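Local atomic coordinates of chitinase (Thermococcus kodakarensis KOD1, PDB entry 5DHD), a protein that hydrolyses chitin as a whole enzyme and, through the chitin-binding domain seen here, probably attaches to that polymer. Residues D22-L27 with G70-F75; P6-V11 with I88-D93. All coordinates share one frame; numbering follows the deposited sequence.

Contact 1. Residues D22-L27 with G70-F75. With PE3 (3,6,9,12,15,18,21,24,27,30,33,36,39-tridecaoxahentetracontane-1,41-diol), chain D; PE3 (3,6,9,12,15,18,21,24,27,30,33,36,39-tridecaoxahentetracontane-1,41-diol), chain G.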
ATOM      1  N   ASP A  22      -6.205  -4.079   3.244  1.00 10.67           N
ATOM      2  CA  ASP A  22      -7.025  -2.898   3.045  1.00 12.25           C
ATOM      3  C   ASP A  22      -6.258  -1.768   3.692  1.00 12.40           C
ATOM      4  O   ASP A  22      -6.003  -1.776   4.895  1.00 13.84           O
ATOM      5  CB  ASP A  22      -8.395  -3.090   3.691  1.00 12.91           C
ATOM      6  CG  ASP A  22      -9.187  -4.180   3.003  1.00 16.67           C
ATOM      7  OD1 ASP A  22      -9.475  -4.010   1.810  1.00 18.72           O
ATOM      8  OD2 ASP A  22      -9.514  -5.188   3.641  1.00 20.54           O
ATOM      9  N   VAL A  23      -5.874  -0.802   2.871  1.00 12.74           N
ATOM     10  CA  VAL A  23      -5.051   0.307   3.320  1.00 13.77           C
ATOM     11  C   VAL A  23      -5.757   1.649   3.324  1.00 11.74           C
ATOM     12  O   VAL A  23      -6.423   2.008   2.355  1.00 14.51           O
ATOM     13  CB  VAL A  23      -3.815   0.413   2.388  1.00 14.36           C
ATOM     14  CG1 VAL A  23      -2.918   1.585   2.820  1.00 14.93           C
ATOM     15  CG2 VAL A  23      -3.043  -0.896   2.380  1.00 16.46           C
ATOM     16  N   THR A  24      -5.614   2.388   4.419  1.00 13.71           N
ATOM     17  CA  THR A  24      -6.183   3.725   4.491  1.00 12.79           C
ATOM     18  C   THR A  24      -5.053   4.682   4.788  1.00 13.35           C
ATOM     19  O   THR A  24      -4.253   4.464   5.706  1.00 13.76           O
ATOM     20  CB  THR A  24      -7.218   3.851   5.629  1.00 18.50           C
ATOM     21  OG1 THR A  24      -8.354   3.046   5.309  1.00 24.97           O
ATOM     22  CG2 THR A  24      -7.685   5.299   5.789  1.00 18.22           C
ATOM     23  N   LEU A  25      -4.982   5.728   3.977  1.00 14.10           N
ATOM     24  CA  LEU A  25      -3.968   6.749   4.138  1.00 12.44           C
ATOM     25  C   LEU A  25      -4.619   8.013   4.678  1.00 15.31           C
ATOM     26  O   LEU A  25      -5.593   8.510   4.124  1.00 18.54           O
ATOM     27  CB  LEU A  25      -3.278   7.067   2.805  1.00 14.12           C
ATOM     28  CG  LEU A  25      -2.742   5.877   2.011  1.00 12.84           C
ATOM     29  CD1 LEU A  25      -2.106   6.389   0.707  1.00 15.75           C
ATOM     30  CD2 LEU A  25      -1.703   5.079   2.837  1.00 15.06           C
ATOM     31  N   ASN A  26      -4.069   8.509   5.774  0.50 14.11           N
ATOM     32  CA  ASN A  26      -4.560   9.712   6.413  0.50 15.29           C
ATOM     33  C   ASN A  26      -3.478  10.759   6.150  0.50 15.96           C
ATOM     34  O   ASN A  26      -2.556  10.893   6.931  0.50 15.63           O
ATOM     35  CB  ASN A  26      -4.724   9.416   7.906  0.50 13.59           C
ATOM     36  CG  ASN A  26      -4.948  10.655   8.723  0.50 18.17           C
ATOM     37  OD1 ASN A  26      -5.654  11.561   8.303  0.50 21.76           O
ATOM     38  ND2 ASN A  26      -4.356  10.692   9.915  0.50 25.06           N
ATOM     39  N   LEU A  27      -3.602  11.467   5.024  1.00 16.97           N
ATOM     40  CA  LEU A  27      -2.607  12.452   4.621  1.00 15.24           C
ATOM     41  C   LEU A  27      -2.853  13.907   4.990  1.00 16.35           C
ATOM     42  O   LEU A  27      -1.908  14.694   5.032  1.00 19.28           O
ATOM     43  CB  LEU A  27      -2.410  12.333   3.106  1.00 17.81           C
ATOM     44  CG  LEU A  27      -2.243  10.888   2.607  1.00 17.17           C
ATOM     45  CD1 LEU A  27      -2.118  10.917   1.079  1.00 18.20           C
ATOM     46  CD2 LEU A  27      -1.007  10.212   3.248  1.00 16.95           C
ATOM     47  N   GLY A  70      -6.222  11.899  -1.708  1.00 15.60           N
ATOM     48  CA  GLY A  70      -6.383  12.346  -0.333  1.00 17.09           C
ATOM     49  C   GLY A  70      -7.575  13.274  -0.171  1.00 14.80           C
ATOM     50  O   GLY A  70      -8.322  13.471  -1.131  1.00 18.00           O
ATOM     51  N   PRO A  71      -7.773  13.882   1.012  1.00 16.33           N
ATOM     52  CA  PRO A  71      -6.963  13.774   2.233  1.00 18.13           C
ATOM     53  C   PRO A  71      -6.914  12.381   2.852  1.00 17.82           C
ATOM     54  O   PRO A  71      -5.914  12.008   3.469  1.00 21.12           O
ATOM     55  CB  PRO A  71      -7.577  14.816   3.166  1.00 19.77           C
ATOM     56  CG  PRO A  71      -9.015  14.849   2.740  1.00 25.22           C
ATOM     57  CD  PRO A  71      -8.919  14.792   1.229  1.00 20.75           C
ATOM     58  N   THR A  72      -8.000  11.628   2.704  1.00 17.34           N
ATOM     59  CA  THR A  72      -8.064  10.268   3.223  1.00 16.59           C
ATOM     60  C   THR A  72      -8.269   9.353   2.024  1.00 20.65           C
ATOM     61  O   THR A  72      -9.304   9.405   1.357  1.00 22.52           O
ATOM     62  CB  THR A  72      -9.229  10.078   4.216  1.00 23.17           C
ATOM     63  OG1 THR A  72      -9.088  11.014   5.302  1.00 27.40           O
ATOM     64  CG2 THR A  72      -9.200   8.674   4.806  1.00 30.15           C
ATOM     65  N   ALA A  73      -7.266   8.529   1.741  1.00 15.22           N
ATOM     66  CA  ALA A  73      -7.326   7.619   0.608  1.00 14.94           C
ATOM     67  C   ALA A  73      -7.421   6.177   1.072  1.00 15.80           C
ATOM     68  O   ALA A  73      -6.729   5.767   1.999  1.00 19.97           O
ATOM     69  CB  ALA A  73      -6.088   7.795  -0.243  1.00 16.30           C
ATOM     70  N   THR A  74      -8.287   5.410   0.428  1.00 15.68           N
ATOM     71  CA  THR A  74      -8.446   4.008   0.768  1.00 17.72           C
ATOM     72  C   THR A  74      -8.309   3.166  -0.490  1.00 14.30           C
ATOM     73  O   THR A  74      -8.895   3.476  -1.525  1.00 15.26           O
ATOM     74  CB  THR A  74      -9.823   3.710   1.420  1.00 20.84           C
ATOM     75  OG1 THR A  74      -9.906   4.379   2.692  1.00 27.43           O
ATOM     76  CG2 THR A  74      -9.990   2.214   1.673  1.00 30.02           C
ATOM     77  N   PHE A  75      -7.496   2.120  -0.402  1.00 13.42           N
ATOM     78  CA  PHE A  75      -7.315   1.205  -1.521  1.00 11.95           C
ATOM     79  C   PHE A  75      -6.998  -0.156  -0.942  1.00 11.83           C
ATOM     80  O   PHE A  75      -6.901  -0.310   0.276  1.00 12.30           O
ATOM     81  CB  PHE A  75      -6.196   1.666  -2.494  1.00 12.38           C
ATOM     82  CG  PHE A  75      -4.787   1.536  -1.961  1.00 13.25           C
ATOM     83  CD1 PHE A  75      -4.259   2.508  -1.102  1.00 14.54           C
ATOM     84  CD2 PHE A  75      -3.982   0.447  -2.318  1.00 14.24           C
ATOM     85  CE1 PHE A  75      -2.962   2.395  -0.620  1.00 14.57           C
ATOM     86  CE2 PHE A  75      -2.685   0.341  -1.826  1.00 15.78           C
ATOM     87  CZ  PHE A  75      -2.180   1.324  -0.976  1.00 14.05           C
TER
HETATM   88  C42 PE3 D 803     -10.481  -0.860   9.182  0.50 46.76           C
HETATM   89  C41 PE3 D 803     -10.833  -1.633  10.436  0.50 46.56           C
HETATM   90  O40 PE3 D 803     -11.878  -2.547  10.121  0.50 42.36           O
HETATM   91  C39 PE3 D 803     -12.186  -3.257  11.314  0.50 32.89           C
HETATM   92  C38 PE3 D 803     -13.304  -4.273  11.056  0.50 32.19           C
HETATM   93  O37 PE3 D 803     -12.893  -5.221  10.087  0.50 39.32           O
HETATM   94  C36 PE3 D 803     -13.958  -6.158   9.855  0.50 38.84           C
HETATM   95  C35 PE3 D 803     -13.537  -7.205   8.784  0.50 43.39           C
HETATM   96  O34 PE3 D 803     -13.301  -6.549   7.513  0.50 48.02           O
HETATM   97  C33 PE3 D 803     -12.888  -7.522   6.530  0.50 50.71           C
HETATM   98  C32 PE3 D 803     -12.615  -6.824   5.179  0.50 57.00           C
HETATM   99  O31 PE3 D 803     -12.974  -5.431   5.202  0.50 64.97           O
HETATM  100  C30 PE3 D 803     -12.684  -4.890   3.925  0.50 57.33           C
HETATM  101  C29 PE3 D 803     -13.053  -3.410   3.866  0.50 51.49           C
HETATM  102  O28 PE3 D 803     -12.232  -2.666   4.775  0.50 60.41           O
HETATM  103  C27 PE3 D 803     -12.606  -1.293   4.643  0.50 60.76           C
HETATM  104  C26 PE3 D 803     -11.744  -0.418   5.555  0.50 59.53           C
HETATM  105  O25 PE3 D 803     -10.349  -0.649   5.335  0.50 49.51           O
HETATM  106  C24 PE3 D 803      -9.673   0.260   6.197  0.50 47.88           C
HETATM  107  C23 PE3 D 803      -8.175   0.127   6.049  0.50 28.59           C
HETATM  108  O22 PE3 D 803      -7.526   0.125   7.290  0.50 29.03           O
HETATM  109  O31 PE3 G 806      -1.546  13.155   8.814  1.00 50.40           O
HETATM  110  C30 PE3 G 806      -1.645  12.532  10.096  1.00 57.62           C
HETATM  111  C29 PE3 G 806      -0.336  11.807  10.413  1.00 54.33           C
HETATM  112  O   HOH W   1      -9.784  -1.551   0.581  1.00 24.43           O
HETATM  113  O   HOH W   2      -6.650  12.945   6.245  1.00 29.15           O
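Val23 lies alongside Phe75 as the hydrogen-bonded neighbour of an antiparallel pair, and its branched side chain rests on the phenyl ring. At its start, CB sits over the ring face in a CH-pi contact, 4.0 Å from the Phe75 ring centroid. CG1, anti to the backbone N (chi1 180°), meets Phe75 CE1 at 3.5 Å, while CG2 comes nearest the ring at CZ, 4.1 Å away. Leu25 CD1 comes to the ring edge, and Trp33 and Phe62 add further aromatic neighbours. Along the backbone, Val23 and Leu25 each exchange two bonds with their partners; the straightest, Leu25 N to Ala73 O, measures 2.6 Å at 173°. Leu27 N to Pro71 O carries the pairing one step past the strands, just beyond the cis peptide bond before Pro71.

The other sheet face carries the threonines, whose hydroxyls and methyls both take part. Thr24 OG1 and Thr74 OG1 share a weak hydrogen bond of 3.3 Å, and Thr24 CG2 packs on Thr72 CG2. A bound polyethylene glycol chain passes over Thr24 and Asp22. Asp22 OD1 accepts from a water at 2.8 Å that also donates weakly to Phe75 O; an alanine at Asp22 removes the stronger acceptor and would probably leave that weak bond less well placed. Backbone bonds thus fix the register, while the faces differ: aromatic packing inside, hydroxyls, water and glycol outside.

Contact 2. Residues P6-V11 with I88-D93. With PE3 (3,6,9,12,15,18,21,24,27,30,33,36,39-tridecaoxahentetracontane-1,41-diol), chain E; PE3 (3,6,9,12,15,18,21,24,27,30,33,36,39-tridecaoxahentetracontane-1,41-diol), chain I; PE3 (3,6,9,12,15,18,21,24,27,30,33,36,39-tridecaoxahentetracontane-1,41-diol), chain F; PE3 (3,6,9,12,15,18,21,24,27,30,33,36,39-tridecaoxahentetracontane-1,41-diol), chain G.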
ATOM      1  N   PRO A   6       3.876   9.728  11.495  0.50 19.87           N
ATOM      2  CA  PRO A   6       3.263   8.500  12.016  0.50 18.46           C
ATOM      3  C   PRO A   6       1.764   8.691  12.178  0.50 17.87           C
ATOM      4  O   PRO A   6       1.295   9.689  12.711  0.50 20.26           O
ATOM      5  CB  PRO A   6       4.010   8.241  13.330  0.50 17.35           C
ATOM      6  CG  PRO A   6       4.581   9.584  13.694  0.50 15.18           C
ATOM      7  CD  PRO A   6       4.947  10.218  12.387  0.50 17.24           C
ATOM      8  N   GLY A   7       1.006   7.721  11.679  1.00 16.05           N
ATOM      9  CA  GLY A   7      -0.440   7.825  11.731  1.00 16.29           C
ATOM     10  C   GLY A   7      -1.045   8.009  10.351  1.00 16.09           C
ATOM     11  O   GLY A   7      -2.264   7.974  10.192  1.00 19.90           O
ATOM     12  N   SER A   8      -0.198   8.202   9.344  1.00 15.03           N
ATOM     13  CA  SER A   8      -0.694   8.380   7.985  1.00 14.01           C
ATOM     14  C   SER A   8      -0.959   7.057   7.264  1.00 14.34           C
ATOM     15  O   SER A   8      -1.618   7.044   6.228  1.00 15.05           O
ATOM     16  CB  SER A   8       0.274   9.266   7.173  1.00 15.39           C
ATOM     17  OG  SER A   8       1.623   8.846   7.288  1.00 15.77           O
ATOM     18  N   LEU A   9      -0.462   5.948   7.813  1.00 13.56           N
ATOM     19  CA  LEU A   9      -0.667   4.628   7.203  1.00 13.61           C
ATOM     20  C   LEU A   9      -1.409   3.666   8.138  1.00 14.32           C
ATOM     21  O   LEU A   9      -0.951   3.402   9.250  1.00 14.78           O
ATOM     22  CB  LEU A   9       0.670   3.976   6.841  1.00 14.76           C
ATOM     23  CG  LEU A   9       0.652   2.549   6.261  1.00 13.82           C
ATOM     24  CD1 LEU A   9      -0.081   2.525   4.887  1.00 14.17           C
ATOM     25  CD2 LEU A   9       2.095   2.077   6.075  1.00 15.66           C
ATOM     26  N   SER A  10      -2.546   3.140   7.682  0.50 12.80           N
ATOM     27  CA  SER A  10      -3.335   2.180   8.468  0.50 12.15           C
ATOM     28  C   SER A  10      -3.591   0.949   7.604  0.50 14.74           C
ATOM     29  O   SER A  10      -3.936   1.057   6.438  0.50 15.44           O
ATOM     30  CB  SER A  10      -4.651   2.813   8.920  0.50 20.85           C
ATOM     31  OG  SER A  10      -4.386   3.843   9.857  0.50 22.42           O
ATOM     32  N   VAL A  11      -3.413  -0.219   8.205  1.00 12.86           N
ATOM     33  CA  VAL A  11      -3.539  -1.471   7.471  1.00 13.47           C
ATOM     34  C   VAL A  11      -4.383  -2.549   8.144  1.00 13.54           C
ATOM     35  O   VAL A  11      -4.209  -2.841   9.334  1.00 14.46           O
ATOM     36  CB  VAL A  11      -2.133  -2.083   7.241  1.00 13.27           C
ATOM     37  CG1 VAL A  11      -2.206  -3.324   6.344  1.00 17.77           C
ATOM     38  CG2 VAL A  11      -1.187  -1.031   6.632  1.00 14.83           C
ATOM     39  N   ILE A  88       5.305  -2.494   4.398  1.00 13.36           N
ATOM     40  CA  ILE A  88       4.595  -1.523   3.573  1.00 14.07           C
ATOM     41  C   ILE A  88       5.160  -0.154   3.940  1.00 14.06           C
ATOM     42  O   ILE A  88       5.215   0.205   5.119  1.00 15.81           O
ATOM     43  CB  ILE A  88       3.063  -1.541   3.823  1.00 13.75           C
ATOM     44  CG1 ILE A  88       2.491  -2.937   3.494  1.00 14.54           C
ATOM     45  CG2 ILE A  88       2.387  -0.423   2.994  1.00 13.44           C
ATOM     46  CD1 ILE A  88       0.984  -3.084   3.778  1.00 16.44           C
ATOM     47  N   TYR A  89       5.589   0.596   2.930  1.00 14.79           N
ATOM     48  CA  TYR A  89       6.166   1.921   3.144  1.00 13.37           C
ATOM     49  C   TYR A  89       5.342   2.999   2.453  1.00 13.54           C
ATOM     50  O   TYR A  89       4.964   2.843   1.294  1.00 15.80           O
ATOM     51  CB  TYR A  89       7.593   1.974   2.568  1.00 16.72           C
ATOM     52  CG  TYR A  89       8.527   0.913   3.119  1.00 16.41           C
ATOM     53  CD1 TYR A  89       9.245   1.129   4.298  1.00 19.80           C
ATOM     54  CD2 TYR A  89       8.673  -0.306   2.471  1.00 18.26           C
ATOM     55  CE1 TYR A  89      10.087   0.144   4.810  1.00 21.52           C
ATOM     56  CE2 TYR A  89       9.509  -1.292   2.969  1.00 17.85           C
ATOM     57  CZ  TYR A  89      10.207  -1.052   4.133  1.00 21.15           C
ATOM     58  OH  TYR A  89      11.043  -2.030   4.599  1.00 24.45           O
ATOM     59  N   LEU A  90       5.075   4.091   3.164  1.00 12.97           N
ATOM     60  CA  LEU A  90       4.330   5.208   2.587  1.00 12.90           C
ATOM     61  C   LEU A  90       5.280   6.373   2.343  1.00 14.26           C
ATOM     62  O   LEU A  90       5.859   6.928   3.280  1.00 14.16           O
ATOM     63  CB  LEU A  90       3.201   5.668   3.505  1.00 13.70           C
ATOM     64  CG  LEU A  90       2.524   6.997   3.105  1.00 13.08           C
ATOM     65  CD1 LEU A  90       1.804   6.882   1.755  1.00 15.17           C
ATOM     66  CD2 LEU A  90       1.543   7.397   4.218  1.00 14.56           C
ATOM     67  N   TYR A  91       5.432   6.731   1.073  1.00 13.84           N
ATOM     68  CA  TYR A  91       6.288   7.837   0.672  1.00 14.07           C
ATOM     69  C   TYR A  91       5.463   8.973   0.100  1.00 14.96           C
ATOM     70  O   TYR A  91       4.579   8.757  -0.727  1.00 16.39           O
ATOM     71  CB  TYR A  91       7.308   7.407  -0.382  1.00 17.14           C
ATOM     72  CG  TYR A  91       8.452   6.597   0.176  1.00 17.11           C
ATOM     73  CD1 TYR A  91       9.566   7.229   0.737  1.00 19.04           C
ATOM     74  CD2 TYR A  91       8.409   5.199   0.183  1.00 15.77           C
ATOM     75  CE1 TYR A  91      10.613   6.480   1.294  1.00 20.85           C
ATOM     76  CE2 TYR A  91       9.456   4.441   0.738  1.00 19.16           C
ATOM     77  CZ  TYR A  91      10.546   5.096   1.288  1.00 23.34           C
ATOM     78  OH  TYR A  91      11.585   4.370   1.827  1.00 26.93           O
ATOM     79  N   VAL A  92       5.750  10.184   0.557  1.00 14.34           N
ATOM     80  CA  VAL A  92       5.067  11.371   0.070  1.00 17.52           C
ATOM     81  C   VAL A  92       6.147  12.403  -0.220  1.00 22.15           C
ATOM     82  O   VAL A  92       6.924  12.775   0.663  1.00 21.93           O
ATOM     83  CB  VAL A  92       4.067  11.926   1.094  1.00 17.81           C
ATOM     84  CG1 VAL A  92       3.472  13.263   0.571  1.00 21.15           C
ATOM     85  CG2 VAL A  92       2.939  10.894   1.331  1.00 18.81           C
ATOM     86  N   ASP A  93       6.198  12.840  -1.475  1.00 23.60           N
ATOM     87  CA  ASP A  93       7.180  13.816  -1.924  1.00 26.55           C
ATOM     88  C   ASP A  93       8.609  13.395  -1.588  1.00 27.19           C
ATOM     89  O   ASP A  93       9.440  14.220  -1.203  1.00 28.32           O
ATOM     90  CB  ASP A  93       6.841  15.200  -1.356  1.00 29.30           C
ATOM     91  CG  ASP A  93       5.498  15.724  -1.874  1.00 31.91           C
ATOM     92  OD1 ASP A  93       5.095  15.313  -2.982  1.00 35.31           O
ATOM     93  OD2 ASP A  93       4.841  16.539  -1.191  1.00 33.59           O
TER
HETATM   94  C18 PE3 E 804      12.818   2.319  -1.037  0.50 26.51           C
HETATM   95  C17 PE3 E 804      13.142   3.806  -1.080  0.50 30.59           C
HETATM   96  O16 PE3 E 804      11.986   4.451  -1.588  0.50 32.17           O
HETATM   97  C15 PE3 E 804      12.137   5.853  -1.679  0.50 35.69           C
HETATM   98  C14 PE3 E 804      10.841   6.392  -2.253  0.50 39.97           C
HETATM   99  O13 PE3 E 804      10.823   5.997  -3.614  0.50 35.27           O
HETATM  100  C12 PE3 E 804       9.604   6.443  -4.178  0.50 38.34           C
HETATM  101  C11 PE3 E 804       9.584   6.040  -5.648  0.50 39.32           C
HETATM  102  O10 PE3 E 804       9.839   4.658  -5.833  0.50 46.47           O
HETATM  103  C9  PE3 E 804       9.758   4.461  -7.242  0.50 44.67           C
HETATM  104  C8  PE3 E 804      10.007   3.020  -7.667  0.50 43.38           C
HETATM  105  O7  PE3 E 804      11.006   2.424  -6.854  0.50 36.56           O
HETATM  106  C6  PE3 E 804      11.124   1.085  -7.319  0.50 43.09           C
HETATM  107  C5  PE3 E 804      12.190   0.296  -6.554  0.50 37.41           C
HETATM  108  O4  PE3 E 804      12.135   0.604  -5.168  0.50 41.88           O
HETATM  109  C17 PE3 I 808      -3.754   8.331  13.403  1.00 58.63           C
HETATM  110  O16 PE3 I 808      -4.730   7.286  13.157  1.00 54.73           O
HETATM  111  C15 PE3 I 808      -4.415   6.698  11.926  1.00 45.35           C
HETATM  112  C14 PE3 I 808      -5.421   5.626  11.647  1.00 57.04           C
HETATM  113  O13 PE3 I 808      -6.320   6.103  10.624  1.00 62.42           O
HETATM  114  C30 PE3 F 805       8.352  -0.591  10.734  1.00 34.15           C
HETATM  115  C29 PE3 F 805       8.519  -0.898   9.246  1.00 29.36           C
HETATM  116  O28 PE3 F 805       9.557  -1.850   9.087  1.00 50.47           O
HETATM  117  C27 PE3 F 805       9.690  -2.117   7.689  1.00 45.88           C
HETATM  118  C26 PE3 F 805      10.814  -3.132   7.461  1.00 45.74           C
HETATM  119  O25 PE3 F 805      10.371  -4.448   7.812  1.00 40.88           O
HETATM  120  O31 PE3 G 806      -1.546  13.155   8.814  1.00 50.40           O
HETATM  121  C30 PE3 G 806      -1.645  12.532  10.096  1.00 57.62           C
HETATM  122  C29 PE3 G 806      -0.336  11.807  10.413  1.00 54.33           C
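Ser8 sets its hydroxyl against a leucine methyl, OG lying 3.4 Å from Leu90 CD2, in a contact with no hydrogen bond between its two segments. The oxygen is not left without a mate: it is hydrogen-bonded to the backbone O of Lys5, and the serine torsion (chi1 49°) tucks OG between its own N and carbonyl carbon. Leu90 CD2 also meets Ser8 CB at 3.7 Å, so this one methyl fits against both side-chain atoms.

Farther along, the side chains that meet are all aliphatic. Leu9 crosses Ile88 at about a right angle, its CD2 lying 4.0 Å from Ile88 CG2 and close to the Ile88 carbonyl oxygen as well. Val11 and Ile88 instead approach tip to tip: the extended isoleucine (chi2 177°) brings CD1 to 4.1 Å from Val11 CG1, with Val11 CG2 equally near. The short strand axes approach no closer than 8.8 Å, far beyond backbone bonding distance, as expected where two sheets are packed face to face in a beta sandwich. On the outward side of strand 88-92, one face of Tyr91 carries a polyethylene glycol chain, whose C14 stands 3.3 Å above the ring centre.

With no polar bond across it, the join is held by the shape and burial of its aliphatic side chains, and the one hydroxyl in it, on Ser8, is satisfied by the carbonyl oxygen of Lys5 just before its segment.

In the fold
The two contacts illustrate two of the ways a beta sandwich is held together. Contact 1 joins neighbouring strands within the four-stranded sheet and is partly buried, with one surface facing inward and the other outward; contact 2 joins that sheet to the five-stranded one and is buried. Directional backbone bonds dominate the first, whereas the second rests on apolar side chains packed between the sheets. They meet because strands 9-15 and 19-26 are themselves sheet neighbours: Asn26 N probably bonds to Ser8 O and Ser10 N to Thr24 O, while Val23 CG1 packs on Leu9 CD1. Leu25 and Leu27 also touch Leu90, extending the interior of contact 1 into the interface of contact 2.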